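Local coordinates for TetR-family transcriptional regulator (Streptomyces coelicolor, PDB 2G7L), which probably binds DNA through an N-terminal helix-turn-helix domain and regulates transcription as a TetR-family dimer, at residues T98-T101 / L102-A106; E122-L125 / R126-R130; S205-D208 / R209-S213. One frame throughout, in Å; residues are numbered along the deposited sequence.

In the fold
Following the chain from the N terminus, contact 1 occupies the last turns of helix 89-106, contact 2 the first turns of helix 122-136, and contact 3 the start of helix 206-223. Each is local, joining neighbouring turns of one helix, so none closes a loop; they run in series and neither nest nor cross. Contact 1 lies between the other two: Tyr100 CD1 comes within 3.4 Å of Leu127 CD2 of contact 2, and Phe105 CZ within 3.6 Å of Leu210 CD1 of contact 3. Contacts 2 and 3, with centres about 24 Å apart, do not meet, yet both reach the second subunit.

Contact 1: T98-T101 / L102-A106; sequences TSYT and LVLFA
Tyr100 and Leu104, one turn apart on helix 89-106, meet with the leucine methyl CD2 over a face of the phenol ring. Leu104 CD2 is 3.2 Å from Tyr100 CE2 and 3.4 Å from Tyr100 CZ, but farther from the ring atoms CD2 and CE1, which places it above the CE2-CZ side. The shorter distance is tight for two carbons and Leu104 has a nearly eclipsed chi2 of 20°, so the exact methyl position is doubtful. A second pair, Thr101 and Phe105, runs side by side in the same direction: Thr101 CG2 approaches Phe105 CE1 to 3.3 Å, also a close carbon-carbon approach. The torsion of Thr101 (chi1 -60°) explains this, because it sets CG2 anti to the backbone N and leaves OG1 to bond Leu97 O one turn back. Thr98 CG2 touches Leu102 CD1 more loosely, at 3.9 Å, while Thr98 OG1 is bonded to Arg94 O.

Behind the side chains stand four i to i+4 backbone hydrogen bonds. Those from Leu102 N to Thr98 O and from Phe105 N to Thr101 O both measure 2.8 Å and join the same residues whose side chains pair. Farther out, Tyr100 OH is hydrogen-bonded to Thr157 OG1 on helix 142-161, which fixes the far end of the buried ring. Replacing Tyr100 by an alanine would probably leave Leu104 CD2 without the ring it packs against, and Thr157 without this partner.

The segment is thus wedged among several helices. Helix 142-161 receives Tyr100 on Leu153 and Leu104 on Ala160, helix 63-74 packs Leu71 and Leu74 against Val103, and Leu210 of helix 206-223 touches Thr101 and Phe105, while its Ala206 touches Phe105.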
ATOM      1  N   THR A  98     -12.708   2.148   9.654  1.00 49.75           N
ATOM      2  CA  THR A  98     -13.360   0.916   9.214  1.00 51.41           C
ATOM      3  C   THR A  98     -14.298   1.113   8.024  1.00 52.62           C
ATOM      4  O   THR A  98     -14.245   0.342   7.049  1.00 55.56           O
ATOM      5  CB  THR A  98     -14.083   0.236  10.420  1.00 51.48           C
ATOM      6  OG1 THR A  98     -13.096  -0.045  11.397  1.00 49.70           O
ATOM      7  CG2 THR A  98     -14.768  -1.063  10.058  1.00 51.19           C
ATOM      8  N   SER A  99     -15.153   2.127   8.072  1.00 53.31           N
ATOM      9  CA  SER A  99     -16.047   2.333   6.953  1.00 52.88           C
ATOM     10  C   SER A  99     -15.303   2.811   5.743  1.00 52.20           C
ATOM     11  O   SER A  99     -15.627   2.353   4.668  1.00 53.64           O
ATOM     12  CB  SER A  99     -17.302   3.169   7.302  1.00 54.35           C
ATOM     13  OG  SER A  99     -17.011   4.376   7.963  1.00 55.94           O
ATOM     14  N   TYR A 100     -14.276   3.654   5.883  1.00 51.33           N
ATOM     15  CA  TYR A 100     -13.378   3.901   4.747  1.00 51.05           C
ATOM     16  C   TYR A 100     -12.866   2.599   4.171  1.00 51.95           C
ATOM     17  O   TYR A 100     -13.015   2.333   2.967  1.00 52.43           O
ATOM     18  CB  TYR A 100     -12.233   4.789   5.164  1.00 51.63           C
ATOM     19  CG  TYR A 100     -11.138   4.980   4.138  1.00 52.39           C
ATOM     20  CD1 TYR A 100     -11.319   5.847   3.057  1.00 51.99           C
ATOM     21  CD2 TYR A 100      -9.869   4.352   4.282  1.00 52.30           C
ATOM     22  CE1 TYR A 100     -10.314   6.073   2.118  1.00 49.18           C
ATOM     23  CE2 TYR A 100      -8.842   4.601   3.352  1.00 49.07           C
ATOM     24  CZ  TYR A 100      -9.079   5.453   2.271  1.00 51.54           C
ATOM     25  OH  TYR A 100      -8.111   5.719   1.338  1.00 51.76           O
ATOM     26  N   THR A 101     -12.320   1.736   5.032  1.00 52.92           N
ATOM     27  CA  THR A 101     -11.761   0.446   4.619  1.00 53.59           C
ATOM     28  C   THR A 101     -12.787  -0.465   3.914  1.00 53.58           C
ATOM     29  O   THR A 101     -12.464  -1.114   2.933  1.00 52.81           O
ATOM     30  CB  THR A 101     -11.114  -0.312   5.831  1.00 53.71           C
ATOM     31  OG1 THR A 101     -10.067   0.492   6.377  1.00 53.39           O
ATOM     32  CG2 THR A 101     -10.492  -1.613   5.383  1.00 56.20           C
ATOM     33  N   LEU A 102     -14.007  -0.505   4.441  1.00 54.68           N
ATOM     34  CA  LEU A 102     -15.076  -1.300   3.842  1.00 54.79           C
ATOM     35  C   LEU A 102     -15.453  -0.791   2.446  1.00 53.52           C
ATOM     36  O   LEU A 102     -15.749  -1.588   1.588  1.00 52.79           O
ATOM     37  CB  LEU A 102     -16.309  -1.296   4.757  1.00 56.19           C
ATOM     38  CG  LEU A 102     -16.130  -2.210   5.983  1.00 58.89           C
ATOM     39  CD1 LEU A 102     -17.110  -1.824   7.071  1.00 61.30           C
ATOM     40  CD2 LEU A 102     -16.210  -3.705   5.645  1.00 59.07           C
ATOM     41  N   VAL A 103     -15.405   0.511   2.197  1.00 52.42           N
ATOM     42  CA  VAL A 103     -15.557   0.920   0.785  1.00 53.69           C
ATOM     43  C   VAL A 103     -14.403   0.473  -0.097  1.00 52.63           C
ATOM     44  O   VAL A 103     -14.623  -0.013  -1.173  1.00 54.10           O
ATOM     45  CB  VAL A 103     -16.125   2.385   0.503  1.00 53.69           C
ATOM     46  CG1 VAL A 103     -16.277   3.256   1.734  1.00 54.58           C
ATOM     47  CG2 VAL A 103     -15.500   3.108  -0.722  1.00 54.62           C
ATOM     48  N   LEU A 104     -13.184   0.536   0.406  1.00 51.39           N
ATOM     49  CA  LEU A 104     -12.026   0.024  -0.344  1.00 51.16           C
ATOM     50  C   LEU A 104     -12.092  -1.475  -0.603  1.00 50.58           C
ATOM     51  O   LEU A 104     -11.745  -1.911  -1.678  1.00 50.09           O
ATOM     52  CB  LEU A 104     -10.738   0.395   0.373  1.00 50.45           C
ATOM     53  CG  LEU A 104      -9.933   1.674   0.047  1.00 52.86           C
ATOM     54  CD1 LEU A 104     -10.689   2.729  -0.661  1.00 52.74           C
ATOM     55  CD2 LEU A 104      -9.220   2.251   1.211  1.00 51.43           C
ATOM     56  N   PHE A 105     -12.532  -2.263   0.371  1.00 51.87           N
ATOM     57  CA  PHE A 105     -12.626  -3.726   0.201  1.00 53.78           C
ATOM     58  C   PHE A 105     -13.647  -4.074  -0.882  1.00 54.55           C
ATOM     59  O   PHE A 105     -13.487  -5.065  -1.567  1.00 55.87           O
ATOM     60  CB  PHE A 105     -13.053  -4.419   1.512  1.00 54.61           C
ATOM     61  CG  PHE A 105     -11.881  -4.810   2.456  1.00 57.03           C
ATOM     62  CD1 PHE A 105     -10.848  -3.913   2.743  1.00 56.87           C
ATOM     63  CD2 PHE A 105     -11.854  -6.065   3.062  1.00 55.92           C
ATOM     64  CE1 PHE A 105      -9.754  -4.266   3.639  1.00 57.47           C
ATOM     65  CE2 PHE A 105     -10.801  -6.414   3.967  1.00 59.22           C
ATOM     66  CZ  PHE A 105      -9.740  -5.499   4.235  1.00 55.96           C
ATOM     67  N   ALA A 106     -14.699  -3.264  -1.022  1.00 55.35           N
ATOM     68  CA  ALA A 106     -15.670  -3.397  -2.134  1.00 55.94           C
ATOM     69  C   ALA A 106     -15.037  -3.056  -3.487  1.00 55.85           C
ATOM     70  O   ALA A 106     -15.445  -3.596  -4.501  1.00 56.43           O
ATOM     71  CB  ALA A 106     -16.923  -2.538  -1.873  1.00 55.92           C
TER

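Contact 2: E122-L125 / R126-R130; sequences ENYL and RLVER
The opening turns of helix 122-136 carry an i to i+4 CH-pi contact in which Val128 CG1 lies over one face of the Tyr124 ring. CG1 is 3.9 Å from the centroid of that ring and 27° off its normal, displaced toward the rim. Val128 has a nearly eclipsed chi1 of -11°, so the precise rotation of its methyls is doubtful. Leu127 CD2 approaches the same ring obliquely, 4.0 Å from Tyr124 CD1. In the backbone, Val128 N donates to Tyr124 O at 2.7 Å.

On the polar side, Arg126 NH2 makes a weak bond of 3.5 Å to Asn123 OD1, which lies at the guanidinium edge although the two planes stand 77° apart. Asn123 ND2 is held by Asp72 O. In one of its two conformers, Glu122 OE2 passes Arg126 CG at 3.4 Å but stays 5.1 Å from Arg126 NE, too far for a salt bridge; OE2 instead has a weak hydrogen bond with His191 NE2 of the second subunit.

Around the helix, Leu127 rests on Val96 of helix 89-106 and on Leu153 of helix 142-161. The Glu129 carboxylate accepts bonds from Ala193 N and Ile194 N of the second subunit, near the start of its helix 192-197.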
ATOM      1  N   GLU A 122     -14.358  16.686  -2.450  0.50 51.79           N
ATOM      2  CA  GLU A 122     -14.947  17.132  -1.183  0.50 51.67           C
ATOM      3  C   GLU A 122     -15.096  16.058  -0.112  0.50 50.60           C
ATOM      4  O   GLU A 122     -14.926  16.339   1.083  0.50 49.82           O
ATOM      5  CB  GLU A 122     -16.308  17.861  -1.368  0.50 52.00           C
ATOM      6  CG  GLU A 122     -16.674  18.713  -0.109  0.50 54.43           C
ATOM      7  CD  GLU A 122     -15.435  19.421   0.544  0.50 57.26           C
ATOM      8  OE1 GLU A 122     -14.882  20.374  -0.071  0.50 59.09           O
ATOM      9  OE2 GLU A 122     -15.025  19.035   1.679  0.50 56.01           O
ATOM     10  N   ASN A 123     -15.449  14.857  -0.539  1.00 49.69           N
ATOM     11  CA  ASN A 123     -15.704  13.773   0.373  1.00 50.98           C
ATOM     12  C   ASN A 123     -14.406  13.298   1.073  1.00 51.57           C
ATOM     13  O   ASN A 123     -14.441  12.875   2.239  1.00 52.48           O
ATOM     14  CB  ASN A 123     -16.369  12.627  -0.364  1.00 51.01           C
ATOM     15  CG  ASN A 123     -17.821  12.972  -0.822  1.00 56.09           C
ATOM     16  OD1 ASN A 123     -18.568  13.606  -0.083  1.00 60.02           O
ATOM     17  ND2 ASN A 123     -18.221  12.490  -1.999  1.00 50.91           N
ATOM     18  N   TYR A 124     -13.278  13.396   0.363  1.00 50.84           N
ATOM     19  CA  TYR A 124     -11.997  12.930   0.872  1.00 50.14           C
ATOM     20  C   TYR A 124     -11.496  13.988   1.818  1.00 50.05           C
ATOM     21  O   TYR A 124     -11.063  13.662   2.926  1.00 48.78           O
ATOM     22  CB  TYR A 124     -10.951  12.657  -0.237  1.00 49.16           C
ATOM     23  CG  TYR A 124      -9.672  11.954   0.287  1.00 47.26           C
ATOM     24  CD1 TYR A 124      -9.704  10.619   0.670  1.00 48.60           C
ATOM     25  CD2 TYR A 124      -8.472  12.619   0.386  1.00 47.49           C
ATOM     26  CE1 TYR A 124      -8.536   9.945   1.151  1.00 49.64           C
ATOM     27  CE2 TYR A 124      -7.290  11.959   0.860  1.00 45.54           C
ATOM     28  CZ  TYR A 124      -7.353  10.617   1.245  1.00 45.97           C
ATOM     29  OH  TYR A 124      -6.219   9.904   1.716  1.00 51.67           O
ATOM     30  N   LEU A 125     -11.551  15.248   1.395  1.00 49.27           N
ATOM     31  CA  LEU A 125     -11.258  16.359   2.300  1.00 50.54           C
ATOM     32  C   LEU A 125     -12.116  16.329   3.594  1.00 50.31           C
ATOM     33  O   LEU A 125     -11.631  16.713   4.654  1.00 49.68           O
ATOM     34  CB  LEU A 125     -11.421  17.707   1.559  1.00 51.47           C
ATOM     35  CG  LEU A 125     -10.109  18.305   1.033  1.00 54.02           C
ATOM     36  CD1 LEU A 125      -9.353  17.283   0.172  1.00 57.28           C
ATOM     37  CD2 LEU A 125     -10.452  19.555   0.238  1.00 56.69           C
ATOM     38  N   ARG A 126     -13.363  15.868   3.499  1.00 49.96           N
ATOM     39  CA  ARG A 126     -14.199  15.680   4.676  1.00 52.56           C
ATOM     40  C   ARG A 126     -13.799  14.497   5.563  1.00 50.93           C
ATOM     41  O   ARG A 126     -13.858  14.587   6.804  1.00 47.83           O
ATOM     42  CB  ARG A 126     -15.695  15.551   4.313  1.00 52.07           C
ATOM     43  CG  ARG A 126     -16.380  16.954   4.061  1.00 57.06           C
ATOM     44  CD  ARG A 126     -17.890  16.785   3.773  1.00 57.72           C
ATOM     45  NE  ARG A 126     -18.204  15.443   3.265  1.00 68.40           N
ATOM     46  CZ  ARG A 126     -18.950  14.525   3.894  1.00 72.50           C
ATOM     47  NH1 ARG A 126     -19.490  14.804   5.091  1.00 73.17           N
ATOM     48  NH2 ARG A 126     -19.149  13.317   3.320  1.00 71.71           N
ATOM     49  N   LEU A 127     -13.490  13.364   4.922  1.00 50.77           N
ATOM     50  CA  LEU A 127     -12.828  12.255   5.614  1.00 49.42           C
ATOM     51  C   LEU A 127     -11.583  12.712   6.303  1.00 48.22           C
ATOM     52  O   LEU A 127     -11.447  12.461   7.473  1.00 49.78           O
ATOM     53  CB  LEU A 127     -12.481  11.114   4.665  1.00 50.76           C
ATOM     54  CG  LEU A 127     -11.775   9.899   5.306  1.00 49.67           C
ATOM     55  CD1 LEU A 127     -12.791   9.007   6.029  1.00 48.75           C
ATOM     56  CD2 LEU A 127     -11.162   9.123   4.121  1.00 46.83           C
ATOM     57  N   VAL A 128     -10.667  13.375   5.619  1.00 47.78           N
ATOM     58  CA  VAL A 128      -9.452  13.791   6.296  1.00 48.41           C
ATOM     59  C   VAL A 128      -9.679  14.755   7.459  1.00 49.15           C
ATOM     60  O   VAL A 128      -9.074  14.573   8.516  1.00 48.55           O
ATOM     61  CB  VAL A 128      -8.119  14.065   5.396  1.00 49.53           C
ATOM     62  CG1 VAL A 128      -8.188  13.598   3.925  1.00 48.50           C
ATOM     63  CG2 VAL A 128      -7.295  15.362   5.724  1.00 47.04           C
ATOM     64  N   GLU A 129     -10.586  15.737   7.272  1.00 49.24           N
ATOM     65  CA  GLU A 129     -10.899  16.735   8.316  1.00 48.48           C
ATOM     66  C   GLU A 129     -11.344  15.996   9.592  1.00 46.89           C
ATOM     67  O   GLU A 129     -10.898  16.277  10.660  1.00 48.38           O
ATOM     68  CB  GLU A 129     -12.027  17.688   7.786  1.00 49.54           C
ATOM     69  CG  GLU A 129     -12.665  18.535   8.859  1.00 49.95           C
ATOM     70  CD  GLU A 129     -11.758  19.642   9.257  1.00 55.31           C
ATOM     71  OE1 GLU A 129     -10.777  19.841   8.499  1.00 53.23           O
ATOM     72  OE2 GLU A 129     -12.002  20.300  10.334  1.00 61.70           O
ATOM     73  N   ARG A 130     -12.230  15.039   9.440  1.00 46.46           N
ATOM     74  CA  ARG A 130     -12.779  14.290  10.511  1.00 47.39           C
ATOM     75  C   ARG A 130     -11.755  13.354  11.208  1.00 48.73           C
ATOM     76  O   ARG A 130     -11.814  13.135  12.412  1.00 50.04           O
ATOM     77  CB  ARG A 130     -13.883  13.421   9.920  1.00 46.71           C
ATOM     78  CG  ARG A 130     -14.609  12.507  10.948  1.00 47.19           C
ATOM     79  CD  ARG A 130     -15.294  13.376  12.082  1.00 48.26           C
ATOM     80  NE  ARG A 130     -16.110  12.518  12.946  1.00 52.67           N
ATOM     81  CZ  ARG A 130     -16.462  12.828  14.199  1.00 53.02           C
ATOM     82  NH1 ARG A 130     -16.046  13.979  14.768  1.00 49.45           N
ATOM     83  NH2 ARG A 130     -17.185  11.949  14.879  1.00 52.31           N
TER

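Contact 3: S205-D208 / R209-S213; sequences SAHD and RLRWS
Regular i to i+4 backbone bonds open helix 206-223, running from Arg209 N to Ser205 O (3.0 Å) through Trp212 N to Asp208 O (3.1 Å), while Ser205 itself, just before the helix, is still extended. Across the first turn, the aliphatic part of Arg211 lies alongside the His207 imidazole. Arg211 CG sits over one ring face, and Arg211 CD comes within 3.8 Å of His207 NE2. The guanidinium does not stack on the ring: the two planes are 44° apart, and the bend at chi3 of Arg211 carries the charged end away, leaving Arg211 NE 5.2 Å from His207 NE2. Leu210 CG meets the carbonyl of the preceding turn, 3.2 Å from Ala206 O.

Asp208 has CG beside its backbone N (chi1 -75°), which turns the carboxylate back toward the start of the helix. There Ser205 N donates to Asp208 OD2 over 3.3 Å, reaching the anti side of the carboxylate, 27° out of its plane. In return Asp208 N donates to Ser205 OG over 2.8 Å. These reciprocal bonds occupy two N-H groups at the helix start.

Arg209 CG passes 3.3 Å from Ser205 O before the chain bends at chi2. Its NE and NH1 then bond Ala203 O and Leu201 O of the preceding loop, while NH2 forms a salt bridge with Asp150 of the second subunit, whose Trp147 adds a cation-pi contact. Trp212 NE1 likewise bonds Thr224 O of the second subunit.

The crossed Ser205-Asp208 bonds define a capping box, with Ser205 as N-cap. It starts a C-terminal helix that takes part in the subunit interface, as the last helices of TetR-family regulators commonly do.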
ATOM      1  N   SER A 205      -7.616 -13.244  10.328  1.00 59.83           N
ATOM      2  CA  SER A 205      -8.462 -12.603   9.303  1.00 60.27           C
ATOM      3  C   SER A 205      -7.907 -11.239   8.938  1.00 60.59           C
ATOM      4  O   SER A 205      -7.145 -10.666   9.696  1.00 60.11           O
ATOM      5  CB  SER A 205      -9.884 -12.449   9.831  1.00 61.65           C
ATOM      6  OG  SER A 205      -9.992 -11.582  10.983  1.00 61.44           O
ATOM      7  N   ALA A 206      -8.274 -10.715   7.768  1.00 61.02           N
ATOM      8  CA  ALA A 206      -7.872  -9.343   7.385  1.00 61.06           C
ATOM      9  C   ALA A 206      -8.437  -8.316   8.373  1.00 61.04           C
ATOM     10  O   ALA A 206      -7.843  -7.242   8.569  1.00 60.13           O
ATOM     11  CB  ALA A 206      -8.322  -9.019   5.943  1.00 62.16           C
ATOM     12  N   HIS A 207      -9.595  -8.672   8.942  1.00 60.81           N
ATOM     13  CA  HIS A 207     -10.273  -7.972  10.051  1.00 62.41           C
ATOM     14  C   HIS A 207      -9.465  -7.963  11.356  1.00 60.12           C
ATOM     15  O   HIS A 207      -9.356  -6.920  12.050  1.00 59.69           O
ATOM     16  CB  HIS A 207     -11.642  -8.647  10.344  1.00 64.55           C
ATOM     17  CG  HIS A 207     -12.246  -8.276  11.683  1.00 70.92           C
ATOM     18  ND1 HIS A 207     -12.911  -7.078  11.905  1.00 75.18           N
ATOM     19  CD2 HIS A 207     -12.290  -8.951  12.862  1.00 74.83           C
ATOM     20  CE1 HIS A 207     -13.334  -7.037  13.161  1.00 76.68           C
ATOM     21  NE2 HIS A 207     -12.966  -8.156  13.766  1.00 76.84           N
ATOM     22  N   ASP A 208      -8.935  -9.140  11.696  1.00 57.82           N
ATOM     23  CA  ASP A 208      -8.073  -9.299  12.894  1.00 55.96           C
ATOM     24  C   ASP A 208      -6.822  -8.436  12.717  1.00 53.15           C
ATOM     25  O   ASP A 208      -6.491  -7.684  13.578  1.00 52.42           O
ATOM     26  CB  ASP A 208      -7.712 -10.757  13.102  1.00 55.96           C
ATOM     27  CG  ASP A 208      -8.868 -11.584  13.664  1.00 60.55           C
ATOM     28  OD1 ASP A 208      -9.725 -11.054  14.459  1.00 59.83           O
ATOM     29  OD2 ASP A 208      -8.892 -12.802  13.316  1.00 66.35           O
ATOM     30  N   ARG A 209      -6.200  -8.495  11.548  1.00 51.37           N
ATOM     31  CA  ARG A 209      -4.961  -7.785  11.289  1.00 50.36           C
ATOM     32  C   ARG A 209      -5.181  -6.295  11.299  1.00 49.77           C
ATOM     33  O   ARG A 209      -4.341  -5.538  11.719  1.00 50.39           O
ATOM     34  CB  ARG A 209      -4.379  -8.250   9.946  1.00 49.93           C
ATOM     35  CG  ARG A 209      -4.009  -9.794   9.890  1.00 50.89           C
ATOM     36  CD  ARG A 209      -2.688 -10.006  10.548  1.00 49.67           C
ATOM     37  NE  ARG A 209      -2.117 -11.331  10.334  1.00 47.65           N
ATOM     38  CZ  ARG A 209      -0.882 -11.533   9.915  1.00 46.42           C
ATOM     39  NH1 ARG A 209      -0.478 -12.778   9.716  1.00 46.22           N
ATOM     40  NH2 ARG A 209      -0.056 -10.488   9.680  1.00 42.68           N
ATOM     41  N   LEU A 210      -6.332  -5.864  10.790  1.00 50.54           N
ATOM     42  CA  LEU A 210      -6.699  -4.450  10.746  1.00 49.99           C
ATOM     43  C   LEU A 210      -7.102  -3.960  12.125  1.00 48.04           C
ATOM     44  O   LEU A 210      -6.857  -2.816  12.440  1.00 47.74           O
ATOM     45  CB  LEU A 210      -7.896  -4.250   9.754  1.00 51.01           C
ATOM     46  CG  LEU A 210      -7.668  -4.047   8.237  1.00 52.12           C
ATOM     47  CD1 LEU A 210      -9.004  -4.156   7.543  1.00 51.99           C
ATOM     48  CD2 LEU A 210      -6.961  -2.668   7.908  1.00 49.64           C
ATOM     49  N   ARG A 211      -7.725  -4.791  12.952  1.00 48.81           N
ATOM     50  CA  ARG A 211      -8.006  -4.356  14.377  1.00 51.02           C
ATOM     51  C   ARG A 211      -6.687  -4.078  15.068  1.00 48.38           C
ATOM     52  O   ARG A 211      -6.474  -3.043  15.694  1.00 48.29           O
ATOM     53  CB  ARG A 211      -8.778  -5.412  15.206  1.00 51.36           C
ATOM     54  CG  ARG A 211     -10.333  -5.350  15.162  1.00 55.37           C
ATOM     55  CD  ARG A 211     -11.008  -6.113  16.326  1.00 58.84           C
ATOM     56  NE  ARG A 211     -10.758  -5.493  17.643  1.00 72.38           N
ATOM     57  CZ  ARG A 211     -11.437  -4.439  18.133  1.00 76.71           C
ATOM     58  NH1 ARG A 211     -12.424  -3.864  17.425  1.00 78.73           N
ATOM     59  NH2 ARG A 211     -11.128  -3.946  19.331  1.00 75.60           N
ATOM     60  N   TRP A 212      -5.766  -5.017  14.896  1.00 47.96           N
ATOM     61  CA  TRP A 212      -4.410  -4.854  15.441  1.00 46.41           C
ATOM     62  C   TRP A 212      -3.629  -3.685  14.831  1.00 45.19           C
ATOM     63  O   TRP A 212      -3.061  -2.915  15.563  1.00 41.98           O
ATOM     64  CB  TRP A 212      -3.605  -6.186  15.293  1.00 46.14           C
ATOM     65  CG  TRP A 212      -2.315  -6.148  16.033  1.00 47.10           C
ATOM     66  CD1 TRP A 212      -2.158  -6.133  17.389  1.00 46.60           C
ATOM     67  CD2 TRP A 212      -0.985  -6.075  15.472  1.00 46.04           C
ATOM     68  NE1 TRP A 212      -0.839  -6.059  17.710  1.00 47.44           N
ATOM     69  CE2 TRP A 212      -0.083  -6.040  16.569  1.00 46.68           C
ATOM     70  CE3 TRP A 212      -0.473  -6.038  14.152  1.00 44.01           C
ATOM     71  CZ2 TRP A 212       1.302  -5.968  16.407  1.00 44.73           C
ATOM     72  CZ3 TRP A 212       0.896  -5.920  13.984  1.00 46.87           C
ATOM     73  CH2 TRP A 212       1.782  -5.928  15.114  1.00 46.20           C
ATOM     74  N   SER A 213      -3.536  -3.510  13.503  1.00 44.77           N
ATOM     75  CA  SER A 213      -2.649  -2.383  13.127  1.00 44.67           C
ATOM     76  C   SER A 213      -3.199  -0.974  13.437  1.00 44.25           C
ATOM     77  O   SER A 213      -2.444   0.041  13.586  1.00 44.89           O
ATOM     78  CB  SER A 213      -2.199  -2.486  11.681  1.00 47.80           C
ATOM     79  OG  SER A 213      -3.281  -2.315  10.845  1.00 48.20           O
TER